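Local atomic coordinates of oxidized polyvinyl alcohol hydrolase (Pseudomonas sp. VM15C, PDB entry 3WWC), a protein that hydrolyses beta-diketones such as nonane-4,6-dione and cleaves oxidized polyvinyl alcohol in the second step of that polymer's degradation. Residues Phe41-Met46 and Phe153-Gln158; Ala49-Pro54 and Asp77-Ala82; Gly70-Thr75 and Asp258-Thr263; Val293-Ser298 and Arg331-Thr336. The protein carries 1 engineered substitution. All blocks are in the same frame, centred on the assembly; numbering follows the deposited sequence.

In the fold
Following the chain from the N terminus, contact 1 joins strand 36-43 to helix 148-160 and closes a loop of 106 intervening residues. Contact 2, between strand 46-53 and helix 75-80, closes a shorter loop wholly within that span, and the two touch through M156 against F50 and F41 against F50. Contact 3 opens at G70 and closes only at T263, so it crosses both; it meets contact 2 where T75 packs on I51, and it reaches the butanoic acid site. Contact 4 follows in series, tying strand 292-298 to the loop before strand 343-346. Contacts 1, 2 and 4 all reach the same nine-stranded sheet, with 1 and 4 on opposite sides of the chain's centre.

Contact 1: Phe41-Met46 and Phe153-Gln158; sequences FPHKGM and FVAMVQ
A155 presents its methyl group to two aromatic rings, those of F41 and H43, and through this methyl helix 148-160 meets strand 36-43, an outermost strand of the central sheet in this alpha/beta-hydrolase fold. The short axes of strand and helix come within 9.7 Å, with 139° between their N-to-C directions, so the chains run obliquely and nearer antiparallel than parallel. F41 and H43 are two residues apart and lie on the same side of the strand, both directed at the helix.

The F41 ring reaches the helix because CG stands anti to the backbone N (chi1 -179°). Its CE2 lies 4.0 Å from A155 CB, and CZ comes 3.8 Å from A155 O, so the far end of the ring comes up to the peptide between A155 and M156, obliquely, as well as to the methyl. M156 takes part through its backbone N, 4.1 Å from F41 CZ, while its side chain leads away and its sulfur touches F50 of the next strand. F41 itself is flanked by Y31, whose ring meets it edge-to-face.

H43 stands where the strand enters a type I' turn from H43 to M46, a tight hairpin connection to strand 46-53 held by M46 N to H43 O at 2.9 Å and H43 N to M46 O at 3.0 Å. Its NE2 is hydrogen-bonded to S151 OG, one helical turn before A155, which anchors the imidazole to the same helix. The other nitrogen, H43 ND1, lies 3.9 Å from A155 CB.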
loop_
_atom_site.group_PDB
_atom_site.type_symbol
_atom_site.label_atom_id
_atom_site.label_comp_id
_atom_site.label_asym_id
_atom_site.label_seq_id
_atom_site.Cartn_x
_atom_site.Cartn_y
_atom_site.Cartn_z
ATOM N N PHE A 41 -18.479 -8.255 -7.703
ATOM C CA PHE A 41 -17.761 -9.356 -7.046
ATOM C C PHE A 41 -18.244 -9.314 -5.611
ATOM O O PHE A 41 -18.049 -8.323 -4.892
ATOM C CB PHE A 41 -16.266 -9.084 -7.109
ATOM C CG PHE A 41 -15.447 -10.165 -6.480
ATOM C CD1 PHE A 41 -15.080 -11.267 -7.232
ATOM C CD2 PHE A 41 -15.046 -10.065 -5.153
ATOM C CE1 PHE A 41 -14.295 -12.267 -6.670
ATOM C CE2 PHE A 41 -14.258 -11.069 -4.564
ATOM C CZ PHE A 41 -13.880 -12.166 -5.329
ATOM N N PRO A 42 -18.854 -10.399 -5.124
ATOM C CA PRO A 42 -19.391 -10.436 -3.760
ATOM C C PRO A 42 -18.338 -10.661 -2.712
ATOM O O PRO A 42 -17.583 -11.627 -2.811
ATOM C CB PRO A 42 -20.367 -11.614 -3.820
ATOM C CG PRO A 42 -19.643 -12.579 -4.717
ATOM C CD PRO A 42 -19.079 -11.663 -5.835
ATOM N N HIS A 43 -18.290 -9.770 -1.733
ATOM C CA HIS A 43 -17.379 -9.954 -0.619
ATOM C C HIS A 43 -17.907 -9.259 0.636
ATOM O O HIS A 43 -18.117 -8.064 0.640
ATOM C CB HIS A 43 -15.972 -9.386 -0.947
ATOM C CG HIS A 43 -14.940 -9.747 0.081
ATOM N ND1 HIS A 43 -14.424 -11.023 0.197
ATOM C CD2 HIS A 43 -14.436 -9.041 1.114
ATOM C CE1 HIS A 43 -13.646 -11.079 1.262
ATOM N NE2 HIS A 43 -13.632 -9.887 1.834
ATOM N N LYS A 44 -18.084 -10.014 1.714
ATOM C CA LYS A 44 -18.562 -9.457 2.994
ATOM C C LYS A 44 -19.783 -8.529 2.887
ATOM O O LYS A 44 -19.819 -7.472 3.502
ATOM C CB LYS A 44 -17.420 -8.740 3.730
ATOM C CG LYS A 44 -16.367 -9.748 4.301
ATOM C CD LYS A 44 -15.213 -9.019 5.021
ATOM C CE LYS A 44 -14.246 -10.020 5.646
ATOM N NZ LYS A 44 -13.087 -9.315 6.303
ATOM N N GLY A 45 -20.763 -8.930 2.083
ATOM C CA GLY A 45 -21.960 -8.124 1.918
ATOM C C GLY A 45 -21.847 -6.932 0.979
ATOM O O GLY A 45 -22.805 -6.165 0.829
ATOM N N MET A 46 -20.674 -6.727 0.394
ATOM C CA MET A 46 -20.486 -5.627 -0.557
ATOM C C MET A 46 -20.327 -6.203 -1.953
ATOM O O MET A 46 -20.085 -7.396 -2.104
ATOM C CB MET A 46 -19.208 -4.848 -0.209
ATOM C CG MET A 46 -19.264 -4.195 1.182
ATOM S SD MET A 46 -17.683 -3.279 1.565
ATOM C CE MET A 46 -17.947 -1.967 0.844
ATOM N N PHE A 153 -9.038 -8.062 -1.166
ATOM C CA PHE A 153 -7.910 -8.189 -2.119
ATOM C C PHE A 153 -7.422 -9.625 -2.209
ATOM O O PHE A 153 -7.025 -10.050 -3.273
ATOM C CB PHE A 153 -6.718 -7.299 -1.693
ATOM C CG PHE A 153 -7.039 -5.838 -1.555
ATOM C CD1 PHE A 153 -8.093 -5.219 -2.231
ATOM C CD2 PHE A 153 -6.259 -5.087 -0.692
ATOM C CE1 PHE A 153 -8.364 -3.851 -2.028
ATOM C CE2 PHE A 153 -6.497 -3.733 -0.476
ATOM C CZ PHE A 153 -7.558 -3.106 -1.146
ATOM N N VAL A 154 -7.447 -10.346 -1.095
ATOM C CA VAL A 154 -7.003 -11.746 -1.107
ATOM C C VAL A 154 -7.995 -12.543 -1.952
ATOM O O VAL A 154 -7.599 -13.302 -2.814
ATOM C CB VAL A 154 -6.945 -12.285 0.339
ATOM C CG1 VAL A 154 -6.668 -13.820 0.341
ATOM C CG2 VAL A 154 -5.814 -11.572 1.067
ATOM N N ALA A 155 -9.277 -12.338 -1.707
ATOM C CA ALA A 155 -10.297 -13.052 -2.479
ATOM C C ALA A 155 -10.243 -12.719 -3.957
ATOM O O ALA A 155 -10.430 -13.595 -4.830
ATOM C CB ALA A 155 -11.675 -12.733 -1.944
ATOM N N MET A 156 -9.948 -11.462 -4.269
ATOM C CA MET A 156 -9.826 -10.978 -5.634
ATOM C C MET A 156 -8.685 -11.696 -6.367
ATOM O O MET A 156 -8.864 -12.240 -7.460
ATOM C CB MET A 156 -9.585 -9.474 -5.549
ATOM C CG MET A 156 -9.246 -8.822 -6.862
ATOM S SD MET A 156 -8.795 -7.081 -6.667
ATOM C CE MET A 156 -7.106 -7.194 -5.952
ATOM N N VAL A 157 -7.521 -11.742 -5.738
ATOM C CA VAL A 157 -6.366 -12.377 -6.371
ATOM C C VAL A 157 -6.618 -13.903 -6.462
ATOM O O VAL A 157 -6.314 -14.504 -7.496
ATOM C CB VAL A 157 -5.091 -12.084 -5.555
ATOM C CG1 VAL A 157 -3.922 -12.926 -6.090
ATOM C CG2 VAL A 157 -4.722 -10.600 -5.725
ATOM N N GLN A 158 -7.205 -14.512 -5.424
ATOM C CA GLN A 158 -7.469 -15.974 -5.492
ATOM C C GLN A 158 -8.444 -16.290 -6.627
ATOM O O GLN A 158 -8.300 -17.304 -7.314
ATOM C CB GLN A 158 -8.007 -16.467 -4.151
ATOM C CG GLN A 158 -6.908 -16.552 -3.115
ATOM C CD GLN A 158 -7.417 -16.896 -1.746
ATOM O OE1 GLN A 158 -6.664 -17.438 -0.922
ATOM N NE2 GLN A 158 -8.645 -16.554 -1.467
#

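Contact 2: Ala49-Pro54 and Asp77-Ala82; sequences AFIVYP and DNLTVA
Helix 75-80, the short helix that follows strand 62-68, sets L79 between I51 and Y53 of strand 46-53. The backbones remain well separated, 9.2 Å between I51 CA and L79 CA, and the leucine spans the gap. With chi1 -72° and chi2 167°, L79 extends its CD1 methyl to the strand, where it lies 3.7 Å from I51 CD1; the two aliphatic chains cross obliquely. The same L79 CD1 is 4.0 Å from Y53 CE1, near the plane of the ring, so the tyrosine meets the leucine with its edge. L79 CD2 follows at 4.2 Å from Y53 CE1.

In the alpha/beta-hydrolase sheet, strand 46-53 is the second from one side, paired with strands 36-43 and 96-100. I51 and Y53 look to helix 75-80, whereas F50 and V52 point the other way and pack on helix 148-160, so the strand is sandwiched between helices on its two faces. L79 also lies on V97 and A99 of strand 96-100, so the leucine spans two neighbouring strands of the sheet.

Further out, the phenol of Y53 ends against T80, with 3.8 Å between Y53 OH and T80 CG2, the side chains meeting at about a right angle. That methyl is presented by chi1 66°, which leaves T80 OG1 hydrogen-bonded to the carbonyl O of N76.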
loop_
_atom_site.group_PDB
_atom_site.type_symbol
_atom_site.label_atom_id
_atom_site.label_comp_id
_atom_site.label_asym_id
_atom_site.label_seq_id
_atom_site.Cartn_x
_atom_site.Cartn_y
_atom_site.Cartn_z
ATOM N N ALA A 49 -15.475 -4.148 -7.400
ATOM C CA ALA A 49 -15.014 -4.195 -8.760
ATOM C C ALA A 49 -13.509 -4.120 -8.790
ATOM O O ALA A 49 -12.872 -3.609 -7.848
ATOM C CB ALA A 49 -15.587 -3.016 -9.591
ATOM N N PHE A 50 -12.948 -4.596 -9.886
ATOM C CA PHE A 50 -11.502 -4.559 -10.071
ATOM C C PHE A 50 -11.195 -4.760 -11.532
ATOM O O PHE A 50 -12.047 -5.248 -12.299
ATOM C CB PHE A 50 -10.801 -5.632 -9.219
ATOM C CG PHE A 50 -11.263 -7.064 -9.473
ATOM C CD1 PHE A 50 -12.342 -7.583 -8.755
ATOM C CD2 PHE A 50 -10.627 -7.866 -10.433
ATOM C CE1 PHE A 50 -12.790 -8.917 -8.982
ATOM C CE2 PHE A 50 -11.064 -9.181 -10.673
ATOM C CZ PHE A 50 -12.137 -9.711 -9.946
ATOM N N ILE A 51 -9.999 -4.363 -11.948
ATOM C CA ILE A 51 -9.624 -4.422 -13.360
ATOM C C ILE A 51 -8.409 -5.311 -13.509
ATOM O O ILE A 51 -7.416 -5.185 -12.768
ATOM C CB ILE A 51 -9.318 -3.006 -13.878
ATOM C CG1 ILE A 51 -10.564 -2.118 -13.717
ATOM C CG2 ILE A 51 -8.928 -3.024 -15.368
ATOM C CD1 ILE A 51 -10.325 -0.600 -14.025
ATOM N N VAL A 52 -8.430 -6.154 -14.533
ATOM C CA VAL A 52 -7.334 -7.074 -14.762
ATOM C C VAL A 52 -6.639 -6.805 -16.077
ATOM O O VAL A 52 -7.285 -6.723 -17.144
ATOM C CB VAL A 52 -7.833 -8.559 -14.809
ATOM C CG1 VAL A 52 -6.642 -9.527 -15.160
ATOM C CG2 VAL A 52 -8.496 -8.959 -13.505
ATOM N N TYR A 53 -5.312 -6.656 -16.026
ATOM C CA TYR A 53 -4.513 -6.543 -17.261
ATOM C C TYR A 53 -3.557 -7.761 -17.192
ATOM O O TYR A 53 -2.551 -7.756 -16.451
ATOM C CB TYR A 53 -3.693 -5.228 -17.290
ATOM C CG TYR A 53 -4.455 -3.924 -17.534
ATOM C CD1 TYR A 53 -5.142 -3.267 -16.499
ATOM C CD2 TYR A 53 -4.468 -3.327 -18.801
ATOM C CE1 TYR A 53 -5.816 -2.063 -16.756
ATOM C CE2 TYR A 53 -5.132 -2.133 -19.046
ATOM C CZ TYR A 53 -5.804 -1.512 -18.018
ATOM O OH TYR A 53 -6.461 -0.295 -18.267
ATOM N N PRO A 54 -3.813 -8.822 -17.988
ATOM C CA PRO A 54 -2.937 -10.002 -17.948
ATOM C C PRO A 54 -1.529 -9.713 -18.446
ATOM O O PRO A 54 -1.305 -8.903 -19.350
ATOM C CB PRO A 54 -3.652 -11.036 -18.819
ATOM C CG PRO A 54 -5.066 -10.523 -18.924
ATOM C CD PRO A 54 -4.977 -9.021 -18.874
ATOM N N ASP A 77 -7.181 6.569 -13.515
ATOM C CA ASP A 77 -6.026 7.479 -13.555
ATOM C C ASP A 77 -4.758 6.695 -13.113
ATOM O O ASP A 77 -3.748 6.695 -13.790
ATOM C CB ASP A 77 -6.173 8.658 -12.590
ATOM C CG ASP A 77 -7.213 9.673 -12.993
ATOM O OD1 ASP A 77 -7.502 9.801 -14.199
ATOM O OD2 ASP A 77 -7.689 10.382 -12.056
ATOM N N ASN A 78 -4.843 6.025 -11.980
ATOM C CA ASN A 78 -3.699 5.283 -11.452
ATOM C C ASN A 78 -3.221 4.255 -12.448
ATOM O O ASN A 78 -2.027 3.953 -12.505
ATOM C CB ASN A 78 -4.151 4.648 -10.144
ATOM C CG ASN A 78 -3.113 3.746 -9.535
ATOM O OD1 ASN A 78 -3.108 2.544 -9.788
ATOM N ND2 ASN A 78 -2.191 4.330 -8.753
ATOM N N LEU A 79 -4.123 3.695 -13.240
ATOM C CA LEU A 79 -3.758 2.676 -14.201
ATOM C C LEU A 79 -3.303 3.201 -15.561
ATOM O O LEU A 79 -2.489 2.535 -16.239
ATOM C CB LEU A 79 -4.981 1.750 -14.457
ATOM C CG LEU A 79 -5.322 0.832 -13.315
ATOM C CD1 LEU A 79 -6.720 0.222 -13.542
ATOM C CD2 LEU A 79 -4.252 -0.320 -13.279
ATOM N N THR A 80 -3.809 4.371 -15.981
ATOM C CA THR A 80 -3.520 4.795 -17.364
ATOM C C THR A 80 -2.938 6.167 -17.574
ATOM O O THR A 80 -2.550 6.492 -18.733
ATOM C CB THR A 80 -4.777 4.769 -18.204
ATOM O OG1 THR A 80 -5.686 5.764 -17.700
ATOM C CG2 THR A 80 -5.457 3.400 -18.111
ATOM N N VAL A 81 -2.915 7.032 -16.566
ATOM C CA VAL A 81 -2.418 8.393 -16.762
ATOM C C VAL A 81 -0.985 8.448 -16.278
ATOM O O VAL A 81 -0.690 8.047 -15.133
ATOM C CB VAL A 81 -3.283 9.406 -15.990
ATOM C CG1 VAL A 81 -2.629 10.823 -16.055
ATOM C CG2 VAL A 81 -4.704 9.384 -16.582
ATOM N N ALA A 82 -0.073 8.913 -17.141
ATOM C CA ALA A 82 1.324 8.917 -16.779
ATOM C C ALA A 82 1.678 9.601 -15.478
ATOM O O ALA A 82 2.490 9.076 -14.703
ATOM C CB ALA A 82 2.150 9.543 -17.930
#

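Contact 3: Gly70-Thr75 and Asp258-Thr263; sequences GSVEST and DLWNCT. With BUA (butanoic acid), chain C.
The loop holding S71 and V72 and the strand holding W260 stay far apart as backbones, 10.2 Å between S71 CA and C262 CA at the nearest pair, and are bridged by side chains and a bound butanoic acid. The loop follows strand 62-68 of the alpha/beta-hydrolase fold, a place where relatives commonly build the oxyanion hole, and the nearest side-chain atoms of S71 and A177, the engineered residue at the charge-relay position assigned by similarity, are about 6 Å apart.

W260 belongs to a two-stranded antiparallel sheet with strand 269-274, further tied by the C262-C272 disulfide. A chi1 of 177° points the indole away from its own backbone N and across the gap. V72 CG2 meets the ring edge, 4.1 Å from W260 CH2, while the carboxylate atom O2 of the ligand lies over one face and W260 CD1 is 3.7 Å from its C2.

The acid is also bonded to H303 NE2, and D258 OD1 binds H303 ND1, a second shell behind the first. S71 OG, itself bonded to W126 NE1, donates to ligand O1 at 2.7 Å, with a C4-O1-OG angle near 132°.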
loop_
_atom_site.group_PDB
_atom_site.type_symbol
_atom_site.label_atom_id
_atom_site.label_comp_id
_atom_site.label_asym_id
_atom_site.label_seq_id
_atom_site.Cartn_x
_atom_site.Cartn_y
_atom_site.Cartn_z
ATOM N N GLY A 70 -5.085 6.694 -4.589
ATOM C CA GLY A 70 -5.211 7.397 -3.312
ATOM C C GLY A 70 -6.593 7.984 -3.079
ATOM O O GLY A 70 -7.622 7.347 -3.308
ATOM N N SER A 71 -6.595 9.221 -2.592
ATOM C CA SER A 71 -7.856 9.894 -2.253
ATOM C C SER A 71 -8.538 10.624 -3.351
ATOM O O SER A 71 -9.763 10.645 -3.391
ATOM C CB SER A 71 -7.589 10.899 -1.121
ATOM O OG SER A 71 -7.173 10.206 0.064
ATOM N N VAL A 72 -7.764 11.163 -4.294
ATOM C CA VAL A 72 -8.370 11.954 -5.374
ATOM C C VAL A 72 -8.211 11.406 -6.786
ATOM O O VAL A 72 -9.062 11.660 -7.635
ATOM C CB VAL A 72 -7.846 13.374 -5.325
ATOM C CG1 VAL A 72 -8.305 14.152 -6.556
ATOM C CG2 VAL A 72 -8.296 14.020 -4.009
ATOM N N GLU A 73 -7.167 10.638 -7.069
ATOM C CA GLU A 73 -7.046 10.083 -8.403
ATOM C C GLU A 73 -7.935 8.883 -8.583
ATOM O O GLU A 73 -8.083 8.083 -7.649
ATOM C CB GLU A 73 -5.602 9.669 -8.671
ATOM C CG GLU A 73 -4.661 10.835 -8.709
ATOM C CD GLU A 73 -3.217 10.394 -8.533
ATOM O OE1 GLU A 73 -2.955 9.610 -7.587
ATOM O OE2 GLU A 73 -2.345 10.859 -9.322
ATOM N N SER A 74 -8.523 8.707 -9.758
ATOM C CA SER A 74 -9.339 7.526 -9.979
ATOM C C SER A 74 -8.512 6.264 -10.179
ATOM O O SER A 74 -7.293 6.334 -10.381
ATOM C CB SER A 74 -10.261 7.722 -11.200
ATOM O OG SER A 74 -9.469 7.779 -12.387
ATOM N N THR A 75 -9.156 5.116 -10.074
ATOM C CA THR A 75 -8.441 3.867 -10.362
ATOM C C THR A 75 -7.975 3.934 -11.823
ATOM O O THR A 75 -6.852 3.537 -12.134
ATOM C CB THR A 75 -9.334 2.673 -10.089
ATOM O OG1 THR A 75 -9.491 2.551 -8.665
ATOM C CG2 THR A 75 -8.690 1.386 -10.648
ATOM N N ASP A 258 6.458 16.086 0.919
ATOM C CA ASP A 258 5.554 14.950 0.976
ATOM C C ASP A 258 4.672 15.127 2.226
ATOM O O ASP A 258 4.953 14.601 3.302
ATOM C CB ASP A 258 6.381 13.659 1.012
ATOM C CG ASP A 258 5.506 12.403 0.842
ATOM O OD1 ASP A 258 4.270 12.557 0.732
ATOM O OD2 ASP A 258 6.059 11.265 0.863
ATOM N N LEU A 259 3.603 15.905 2.016
ATOM C CA LEU A 259 2.654 16.341 3.058
ATOM C C LEU A 259 1.303 16.359 2.398
ATOM O O LEU A 259 1.244 16.452 1.181
ATOM C CB LEU A 259 2.970 17.784 3.472
ATOM C CG LEU A 259 4.402 18.078 3.935
ATOM C CD1 LEU A 259 4.698 19.588 3.977
ATOM C CD2 LEU A 259 4.587 17.449 5.316
ATOM N N TRP A 260 0.237 16.289 3.174
ATOM C CA TRP A 260 -1.110 16.328 2.594
ATOM C C TRP A 260 -1.974 17.311 3.352
ATOM O O TRP A 260 -2.016 17.292 4.580
ATOM C CB TRP A 260 -1.773 14.929 2.646
ATOM C CG TRP A 260 -3.232 14.826 2.138
ATOM C CD1 TRP A 260 -4.366 14.584 2.889
ATOM C CD2 TRP A 260 -3.666 14.900 0.783
ATOM N NE1 TRP A 260 -5.477 14.500 2.068
ATOM C CE2 TRP A 260 -5.073 14.694 0.774
ATOM C CE3 TRP A 260 -3.005 15.122 -0.430
ATOM C CZ2 TRP A 260 -5.829 14.704 -0.405
ATOM C CZ3 TRP A 260 -3.753 15.135 -1.609
ATOM C CH2 TRP A 260 -5.155 14.928 -1.584
ATOM N N ASN A 261 -2.655 18.166 2.597
ATOM C CA ASN A 261 -3.581 19.120 3.213
ATOM C C ASN A 261 -4.992 18.629 2.912
ATOM O O ASN A 261 -5.370 18.436 1.756
ATOM C CB ASN A 261 -3.428 20.505 2.600
ATOM C CG ASN A 261 -2.065 21.114 2.888
ATOM O OD1 ASN A 261 -1.428 21.684 2.002
ATOM N ND2 ASN A 261 -1.617 20.989 4.100
ATOM N N CYS A 262 -5.745 18.455 3.981
ATOM C CA CYS A 262 -7.124 18.029 3.902
ATOM C C CYS A 262 -7.971 19.237 3.462
ATOM O O CYS A 262 -7.513 20.373 3.502
ATOM C CB CYS A 262 -7.534 17.559 5.285
ATOM S SG CYS A 262 -6.965 15.851 5.638
ATOM N N THR A 263 -9.203 18.991 3.058
ATOM C CA THR A 263 -10.068 20.097 2.651
ATOM C C THR A 263 -11.326 20.114 3.527
ATOM O O THR A 263 -12.049 19.139 3.551
ATOM C CB THR A 263 -10.521 19.933 1.186
ATOM O OG1 THR A 263 -9.377 19.826 0.325
ATOM C CG2 THR A 263 -11.373 21.127 0.761
HETATM C C1 BUA C . -4.898 11.019 5.296
HETATM C C2 BUA C . -4.016 11.089 4.048
HETATM C C3 BUA C . -4.640 10.231 2.947
HETATM C C4 BUA C . -3.846 10.350 1.644
HETATM O O1 BUA C . -4.494 10.229 0.579
HETATM O O2 BUA C . -2.606 10.487 1.750
#

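Contact 4: Val293-Ser298 and Arg331-Thr336; sequences VHVACS and RSFKLT
One face of the F333 ring carries a methyl of V293: CG1 stands 3.8 Å from the ring centroid and 19° off the normal, a CH-pi contact. The methyl is displaced toward the rim, so that V293 CG1 is closest to F333 CD2, at 3.6 Å. V295 approaches the far end of the same ring at a slant, its CG2 being 4.0 Å from F333 CZ, and the two side chains cross at about a right angle. The ring reaches both valines because a chi1 of 178° swings it out from the loop and along the strand.

V293 and V295, two residues apart, share one face of strand 292-298, the eighth strand in the sheet order of this alpha/beta-hydrolase fold, between strands 247-253 and 343-346. F333 also touches I248 and V346 of those two neighbours, so the loop after helix 310-322 lies over three adjacent strands. H294 faces the other side and packs on helix 275-288, including S283, an active-site residue by similarity. Nearby, the C297-C344 disulfide links strand 292-298 to strand 343-346.

Beyond the ring the loop continues along the strand, with L335 opposite V295 and 8.4 Å between their CA atoms. L335 CD1 meets V295 CG1 at 4.0 Å and CG2 of the same valine at 4.2 Å, resting against both branches.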
loop_
_atom_site.group_PDB
_atom_site.type_symbol
_atom_site.label_atom_id
_atom_site.label_comp_id
_atom_site.label_asym_id
_atom_site.label_seq_id
_atom_site.Cartn_x
_atom_site.Cartn_y
_atom_site.Cartn_z
ATOM N N VAL A 293 12.773 -8.160 4.093
ATOM C CA VAL A 293 13.793 -7.298 3.494
ATOM C C VAL A 293 13.070 -5.955 3.364
ATOM O O VAL A 293 12.030 -5.899 2.726
ATOM C CB VAL A 293 14.191 -7.779 2.083
ATOM C CG1 VAL A 293 15.050 -6.725 1.361
ATOM C CG2 VAL A 293 14.965 -9.092 2.179
ATOM N N HIS A 294 13.571 -4.897 3.998
ATOM C CA HIS A 294 12.954 -3.600 3.836
ATOM C C HIS A 294 13.880 -2.703 3.042
ATOM O O HIS A 294 15.067 -2.606 3.345
ATOM C CB HIS A 294 12.676 -2.925 5.190
ATOM C CG HIS A 294 11.979 -1.613 5.031
ATOM N ND1 HIS A 294 12.669 -0.424 4.852
ATOM C CD2 HIS A 294 10.680 -1.341 4.775
ATOM C CE1 HIS A 294 11.817 0.516 4.487
ATOM N NE2 HIS A 294 10.601 -0.006 4.434
ATOM N N VAL A 295 13.340 -2.057 2.016
ATOM C CA VAL A 295 14.111 -1.142 1.215
ATOM C C VAL A 295 13.508 0.272 1.445
ATOM O O VAL A 295 12.291 0.458 1.265
ATOM C CB VAL A 295 14.048 -1.501 -0.280
ATOM C CG1 VAL A 295 14.844 -0.457 -1.052
ATOM C CG2 VAL A 295 14.618 -2.927 -0.572
ATOM N N ALA A 296 14.335 1.232 1.902
ATOM C CA ALA A 296 13.885 2.591 2.126
ATOM C C ALA A 296 14.313 3.434 0.934
ATOM O O ALA A 296 15.509 3.557 0.660
ATOM C CB ALA A 296 14.515 3.120 3.436
ATOM N N CYS A 297 13.366 4.006 0.220
ATOM C CA CYS A 297 13.632 4.828 -0.939
ATOM C C CYS A 297 13.170 6.263 -0.730
ATOM O O CYS A 297 12.071 6.479 -0.255
ATOM C CB CYS A 297 12.856 4.324 -2.160
ATOM S SG CYS A 297 13.588 2.891 -2.978
ATOM N N SER A 298 14.028 7.221 -1.107
ATOM C CA SER A 298 13.692 8.631 -1.006
ATOM C C SER A 298 13.735 9.290 -2.365
ATOM O O SER A 298 14.614 8.987 -3.202
ATOM C CB SER A 298 14.699 9.376 -0.116
ATOM O OG SER A 298 14.700 8.844 1.198
ATOM N N ARG A 331 19.271 -12.695 3.429
ATOM C CA ARG A 331 20.699 -12.478 3.192
ATOM C C ARG A 331 21.090 -12.649 1.726
ATOM O O ARG A 331 22.185 -12.260 1.305
ATOM C CB ARG A 331 21.524 -13.437 4.046
ATOM C CG ARG A 331 21.399 -13.216 5.543
ATOM C CD ARG A 331 22.232 -14.316 6.224
ATOM N NE ARG A 331 21.844 -15.603 5.630
ATOM C CZ ARG A 331 22.691 -16.521 5.156
ATOM N NH1 ARG A 331 24.010 -16.314 5.205
ATOM N NH2 ARG A 331 22.217 -17.641 4.600
ATOM N N SER A 332 20.194 -13.209 0.930
ATOM C CA SER A 332 20.489 -13.429 -0.461
ATOM C C SER A 332 20.071 -12.221 -1.308
ATOM O O SER A 332 20.420 -12.129 -2.475
ATOM C CB SER A 332 19.725 -14.658 -0.960
ATOM O OG SER A 332 18.309 -14.414 -1.008
ATOM N N PHE A 333 19.310 -11.307 -0.713
ATOM C CA PHE A 333 18.861 -10.160 -1.507
ATOM C C PHE A 333 19.993 -9.209 -1.924
ATOM O O PHE A 333 20.895 -8.906 -1.115
ATOM C CB PHE A 333 17.834 -9.398 -0.666
ATOM C CG PHE A 333 17.318 -8.173 -1.336
ATOM C CD1 PHE A 333 16.374 -8.293 -2.343
ATOM C CD2 PHE A 333 17.786 -6.913 -0.990
ATOM C CE1 PHE A 333 15.908 -7.136 -3.017
ATOM C CE2 PHE A 333 17.342 -5.759 -1.632
ATOM C CZ PHE A 333 16.398 -5.867 -2.658
ATOM N N LYS A 334 19.937 -8.702 -3.169
ATOM C CA LYS A 334 20.930 -7.766 -3.673
ATOM C C LYS A 334 20.235 -6.610 -4.343
ATOM O O LYS A 334 19.605 -6.783 -5.384
ATOM C CB LYS A 334 21.850 -8.443 -4.676
ATOM C CG LYS A 334 22.662 -9.574 -3.956
ATOM C CD LYS A 334 23.808 -10.102 -4.826
ATOM C CE LYS A 334 24.780 -10.966 -3.978
ATOM N NZ LYS A 334 25.443 -10.224 -2.841
ATOM N N LEU A 335 20.336 -5.439 -3.737
ATOM C CA LEU A 335 19.692 -4.266 -4.307
ATOM C C LEU A 335 20.471 -3.779 -5.510
ATOM O O LEU A 335 21.724 -3.809 -5.495
ATOM C CB LEU A 335 19.676 -3.148 -3.260
ATOM C CG LEU A 335 18.855 -1.901 -3.536
ATOM C CD1 LEU A 335 17.390 -2.276 -3.621
ATOM C CD2 LEU A 335 19.053 -0.938 -2.385
ATOM N N THR A 336 19.760 -3.371 -6.559
ATOM C CA THR A 336 20.426 -2.770 -7.713
ATOM C C THR A 336 20.095 -1.283 -7.671
ATOM O O THR A 336 19.177 -0.864 -6.954
ATOM C CB THR A 336 19.967 -3.320 -9.054
ATOM O OG1 THR A 336 18.579 -3.014 -9.268
ATOM C CG2 THR A 336 20.198 -4.837 -9.114
#